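PDB 6ECB: Vlm2, which probably joins and cyclises depsipeptide units in valinomycin biosynthesis, this piece being the thioesterase domain of a much longer nonribosomal peptide synthetase. Local coordinates for residues A[44-52]-A[212-220]. Numbering follows the deposited sequence.
Sequences APPAGGTVL and FLRLQMHQL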
ATOM      1  N   ALA A  44      -4.828  -1.935  -0.523  1.00 14.85           N
ATOM      2  CA  ALA A  44      -4.865  -0.925  -1.563  1.00 13.46           C
ATOM      3  C   ALA A  44      -3.450  -0.448  -1.854  1.00 16.43           C
ATOM      4  O   ALA A  44      -2.640  -0.301  -0.929  1.00 17.00           O
ATOM      5  CB  ALA A  44      -5.738   0.257  -1.147  1.00 16.59           C
ATOM      6  N   PRO A  45      -3.117  -0.177  -3.112  1.00 16.15           N
ATOM      7  CA  PRO A  45      -1.726   0.114  -3.459  1.00 15.57           C
ATOM      8  C   PRO A  45      -1.331   1.550  -3.152  1.00 14.60           C
ATOM      9  O   PRO A  45      -2.141   2.476  -3.277  1.00 17.36           O
ATOM     10  CB  PRO A  45      -1.687  -0.146  -4.976  1.00 18.63           C
ATOM     11  CG  PRO A  45      -3.053   0.228  -5.439  1.00 19.11           C
ATOM     12  CD  PRO A  45      -3.981  -0.241  -4.312  1.00 18.23           C
ATOM     13  N   PRO A  46      -0.049   1.783  -2.840  1.00 15.76           N
ATOM     14  CA  PRO A  46       0.461   3.142  -2.702  1.00 15.66           C
ATOM     15  C   PRO A  46       0.708   3.759  -4.074  1.00 16.67           C
ATOM     16  O   PRO A  46       0.343   3.160  -5.094  1.00 18.21           O
ATOM     17  CB  PRO A  46       1.768   2.939  -1.944  1.00 20.12           C
ATOM     18  CG  PRO A  46       2.270   1.702  -2.517  1.00 21.32           C
ATOM     19  CD  PRO A  46       1.051   0.804  -2.709  1.00 19.52           C
ATOM     20  N   ALA A  47       1.365   4.911  -4.101  1.00 17.06           N
ATOM     21  CA  ALA A  47       1.609   5.585  -5.380  1.00 16.55           C
ATOM     22  C   ALA A  47       2.345   4.646  -6.312  1.00 20.87           C
ATOM     23  O   ALA A  47       3.354   4.030  -5.937  1.00 19.71           O
ATOM     24  CB  ALA A  47       2.409   6.861  -5.173  1.00 21.42           C
ATOM     25  N   GLY A  48       1.849   4.542  -7.546  1.00 19.65           N
ATOM     26  CA  GLY A  48       2.393   3.626  -8.536  1.00 19.02           C
ATOM     27  C   GLY A  48       1.516   2.411  -8.781  1.00 18.63           C
ATOM     28  O   GLY A  48       1.672   1.735  -9.824  1.00 19.70           O
ATOM     29  N   GLY A  49       0.609   2.107  -7.851  1.00 18.14           N
ATOM     30  CA  GLY A  49      -0.461   1.173  -8.116  1.00 18.19           C
ATOM     31  C   GLY A  49      -0.126  -0.291  -7.975  1.00 19.10           C
ATOM     32  O   GLY A  49      -0.968  -1.118  -8.322  1.00 19.22           O
ATOM     33  N   THR A  50       1.071  -0.629  -7.512  1.00 18.68           N
ATOM     34  CA  THR A  50       1.500  -2.015  -7.414  1.00 19.38           C
ATOM     35  C   THR A  50       1.229  -2.568  -6.023  1.00 17.86           C
ATOM     36  O   THR A  50       1.223  -1.824  -5.039  1.00 19.37           O
ATOM     37  CB  THR A  50       2.990  -2.145  -7.736  1.00 21.43           C
ATOM     38  OG1 THR A  50       3.373  -3.519  -7.748  1.00 23.18           O
ATOM     39  CG2 THR A  50       3.853  -1.422  -6.720  1.00 22.95           C
ATOM     40  N   VAL A  51       1.042  -3.897  -5.980  1.00 20.86           N
ATOM     41  CA  VAL A  51       0.930  -4.677  -4.742  1.00 23.55           C
ATOM     42  C   VAL A  51       2.284  -5.176  -4.249  1.00 20.05           C
ATOM     43  O   VAL A  51       2.377  -5.740  -3.145  1.00 20.53           O
ATOM     44  CB  VAL A  51       0.013  -5.908  -4.956  1.00 26.53           C
ATOM     45  CG1 VAL A  51      -1.299  -5.530  -5.588  1.00 43.99           C
ATOM     46  CG2 VAL A  51       0.704  -6.954  -5.818  1.00 46.44           C
ATOM     47  N   LEU A  52       3.344  -4.986  -5.020  1.00 20.93           N
ATOM     48  CA  LEU A  52       4.566  -5.721  -4.724  1.00 23.60           C
ATOM     49  C   LEU A  52       5.185  -5.336  -3.386  1.00 20.04           C
ATOM     50  O   LEU A  52       5.823  -6.192  -2.757  1.00 21.43           O
ATOM     51  CB  LEU A  52       5.535  -5.544  -5.871  1.00 29.49           C
ATOM     52  CG  LEU A  52       6.385  -4.311  -6.000  1.00 43.06           C
ATOM     53  CD1 LEU A  52       7.652  -4.436  -5.157  1.00 40.81           C
ATOM     54  CD2 LEU A  52       6.731  -4.216  -7.493  1.00 57.33           C
ATOM     55  N   PHE A 212       4.817   1.361 -13.795  1.00 23.26           N
ATOM     56  CA  PHE A 212       4.775   1.687 -12.380  1.00 21.46           C
ATOM     57  C   PHE A 212       5.371   3.068 -12.125  1.00 21.73           C
ATOM     58  O   PHE A 212       4.799   3.877 -11.384  1.00 22.04           O
ATOM     59  CB  PHE A 212       5.537   0.624 -11.567  1.00 25.22           C
ATOM     60  CG  PHE A 212       5.907   1.113 -10.202  1.00 21.30           C
ATOM     61  CD1 PHE A 212       5.001   1.051  -9.184  1.00 19.31           C
ATOM     62  CD2 PHE A 212       7.149   1.694  -9.971  1.00 31.58           C
ATOM     63  CE1 PHE A 212       5.306   1.542  -7.945  1.00 20.10           C
ATOM     64  CE2 PHE A 212       7.471   2.197  -8.727  1.00 29.31           C
ATOM     65  CZ  PHE A 212       6.559   2.116  -7.716  1.00 25.45           C
ATOM     66  N   LEU A 213       6.534   3.353 -12.710  1.00 22.75           N
ATOM     67  CA  LEU A 213       7.193   4.624 -12.429  1.00 23.18           C
ATOM     68  C   LEU A 213       6.373   5.799 -12.955  1.00 24.10           C
ATOM     69  O   LEU A 213       6.300   6.853 -12.311  1.00 23.21           O
ATOM     70  CB  LEU A 213       8.591   4.631 -13.027  1.00 24.55           C
ATOM     71  CG  LEU A 213       9.574   3.652 -12.387  1.00 31.56           C
ATOM     72  CD1 LEU A 213      10.806   3.512 -13.259  1.00 34.72           C
ATOM     73  CD2 LEU A 213       9.934   4.153 -10.998  1.00 30.28           C
ATOM     74  N   ARG A 214       5.718   5.624 -14.105  1.00 23.98           N
ATOM     75  CA  ARG A 214       4.896   6.707 -14.642  1.00 24.35           C
ATOM     76  C   ARG A 214       3.641   6.907 -13.801  1.00 23.08           C
ATOM     77  O   ARG A 214       3.277   8.043 -13.487  1.00 23.06           O
ATOM     78  CB  ARG A 214       4.528   6.430 -16.099  1.00 25.44           C
ATOM     79  CG  ARG A 214       5.709   6.446 -17.065  1.00 27.01           C
ATOM     80  CD  ARG A 214       5.278   6.177 -18.519  1.00 30.61           C
ATOM     81  NE  ARG A 214       6.447   6.133 -19.405  1.00 36.14           N
ATOM     82  CZ  ARG A 214       7.090   7.217 -19.832  1.00 52.42           C
ATOM     83  NH1 ARG A 214       6.673   8.435 -19.478  1.00 53.50           N
ATOM     84  NH2 ARG A 214       8.148   7.085 -20.621  1.00 45.78           N
ATOM     85  N   LEU A 215       2.974   5.822 -13.403  1.00 22.13           N
ATOM     86  CA  LEU A 215       1.798   5.980 -12.551  1.00 21.03           C
ATOM     87  C   LEU A 215       2.191   6.541 -11.185  1.00 20.30           C
ATOM     88  O   LEU A 215       1.462   7.336 -10.592  1.00 19.87           O
ATOM     89  CB  LEU A 215       1.061   4.648 -12.400  1.00 20.33           C
ATOM     90  CG  LEU A 215      -0.205   4.671 -11.536  1.00 19.31           C
ATOM     91  CD1 LEU A 215      -1.206   5.723 -12.028  1.00 19.69           C
ATOM     92  CD2 LEU A 215      -0.830   3.286 -11.546  1.00 18.93           C
ATOM     93  N   GLN A 216       3.356   6.153 -10.675  1.00 20.34           N
ATOM     94  CA  GLN A 216       3.811   6.687  -9.395  1.00 19.86           C
ATOM     95  C   GLN A 216       3.970   8.201  -9.445  1.00 20.50           C
ATOM     96  O   GLN A 216       3.487   8.909  -8.555  1.00 22.21           O
ATOM     97  CB  GLN A 216       5.138   6.028  -8.995  1.00 22.09           C
ATOM     98  CG  GLN A 216       5.645   6.517  -7.654  1.00 21.58           C
ATOM     99  CD  GLN A 216       6.974   5.862  -7.298  1.00 26.66           C
ATOM    100  OE1 GLN A 216       7.852   5.738  -8.138  1.00 25.73           O
ATOM    101  NE2 GLN A 216       7.109   5.430  -6.050  1.00 29.86           N
ATOM    102  N   MET A 217       4.661   8.723 -10.468  1.00 21.69           N
ATOM    103  CA  MET A 217       4.827  10.170 -10.587  1.00 22.51           C
ATOM    104  C   MET A 217       3.473  10.859 -10.633  1.00 23.25           C
ATOM    105  O   MET A 217       3.270  11.902 -10.003  1.00 23.94           O
ATOM    106  CB  MET A 217       5.632  10.522 -11.844  1.00 24.03           C
ATOM    107  CG  MET A 217       6.129  11.966 -11.853  1.00 44.45           C
ATOM    108  SD  MET A 217       7.358  12.281 -10.561  1.00 58.56           S
ATOM    109  CE  MET A 217       8.263  10.744 -10.588  1.00 37.28           C
ATOM    110  N   HIS A 218       2.521  10.273 -11.364  1.00 23.12           N
ATOM    111  CA  HIS A 218       1.176  10.839 -11.443  1.00 21.87           C
ATOM    112  C   HIS A 218       0.507  10.888 -10.070  1.00 20.70           C
ATOM    113  O   HIS A 218      -0.066  11.908  -9.680  1.00 21.09           O
ATOM    114  CB  HIS A 218       0.334  10.002 -12.406  1.00 21.92           C
ATOM    115  CG  HIS A 218      -1.116  10.327 -12.381  1.00 21.66           C
ATOM    116  ND1 HIS A 218      -1.625  11.459 -12.981  1.00 22.59           N
ATOM    117  CD2 HIS A 218      -2.171   9.669 -11.847  1.00 20.72           C
ATOM    118  CE1 HIS A 218      -2.935  11.494 -12.796  1.00 22.21           C
ATOM    119  NE2 HIS A 218      -3.291  10.419 -12.114  1.00 21.08           N
ATOM    120  N   GLN A 219       0.557   9.783  -9.334  1.00 19.74           N
ATOM    121  CA  GLN A 219      -0.162   9.721  -8.063  1.00 20.26           C
ATOM    122  C   GLN A 219       0.556  10.503  -6.972  1.00 19.62           C
ATOM    123  O   GLN A 219      -0.083  10.960  -6.007  1.00 20.11           O
ATOM    124  CB  GLN A 219      -0.350   8.275  -7.644  1.00 19.69           C
ATOM    125  CG  GLN A 219      -1.248   7.499  -8.598  1.00 17.89           C
ATOM    126  CD  GLN A 219      -1.660   6.181  -8.062  1.00 18.55           C
ATOM    127  OE1 GLN A 219      -0.819   5.338  -7.749  1.00 19.00           O
ATOM    128  NE2 GLN A 219      -2.975   5.977  -7.927  1.00 19.87           N
ATOM    129  N   LEU A 220       1.863  10.670  -7.103  1.00 20.66           N
ATOM    130  CA  LEU A 220       2.575  11.561  -6.193  1.00 24.53           C
ATOM    131  C   LEU A 220       2.118  13.001  -6.317  1.00 25.61           C
ATOM    132  O   LEU A 220       2.397  13.790  -5.415  1.00 24.34           O
ATOM    133  CB  LEU A 220       4.085  11.479  -6.435  1.00 28.78           C
ATOM    134  CG  LEU A 220       4.728  10.179  -5.941  1.00 26.25           C
ATOM    135  CD1 LEU A 220       6.182  10.128  -6.317  1.00 29.92           C
ATOM    136  CD2 LEU A 220       4.561  10.012  -4.415  1.00 29.37           C
TER
HETATM  137  O   HOH W   1      -2.440   3.707  -5.981  1.00 18.51           O
HETATM  138  O   HOH W   2       5.215   4.400  -3.933  1.00 31.37           O
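The amide N of G48 donates to OE1 of Q219 at 2.8 Å, in the carbonyl plane and bent to 146° at the hydrogen. In Q219, CG lies beside the backbone N (chi1 -65°) and the chain runs out extended from there, which carries OE1 to the G48 amide inside the type II turn from P46 to G49, while NE2 is held by Y222. A lysine in its place would probably leave the G48 amide without its acceptor and set a charge in a buried spot. This is the loop after strand 40-44 of the alpha/beta-hydrolase sheet, pressed onto helix 206-220; P46 in it touches the putative Ser-His-Asp site. The backbones meet closely, G48 CA lying 3.5 Å from Q216 CA, and a side chain on G48 would run into F212 CE1. CD2 of L215 sits 3.4 Å from G48 O. The F212 ring passes close to the same oxygen, its CE1 also meeting T50 CG2 at 3.5 Å, while T50 OG1 bonds to Y208 and takes the amide of L52 in an ST turn. A water donates to A47 O at 2.8 Å and accepts from Q216 NE2. A47 CB rests against CD2 of L220, 3.9 Å away.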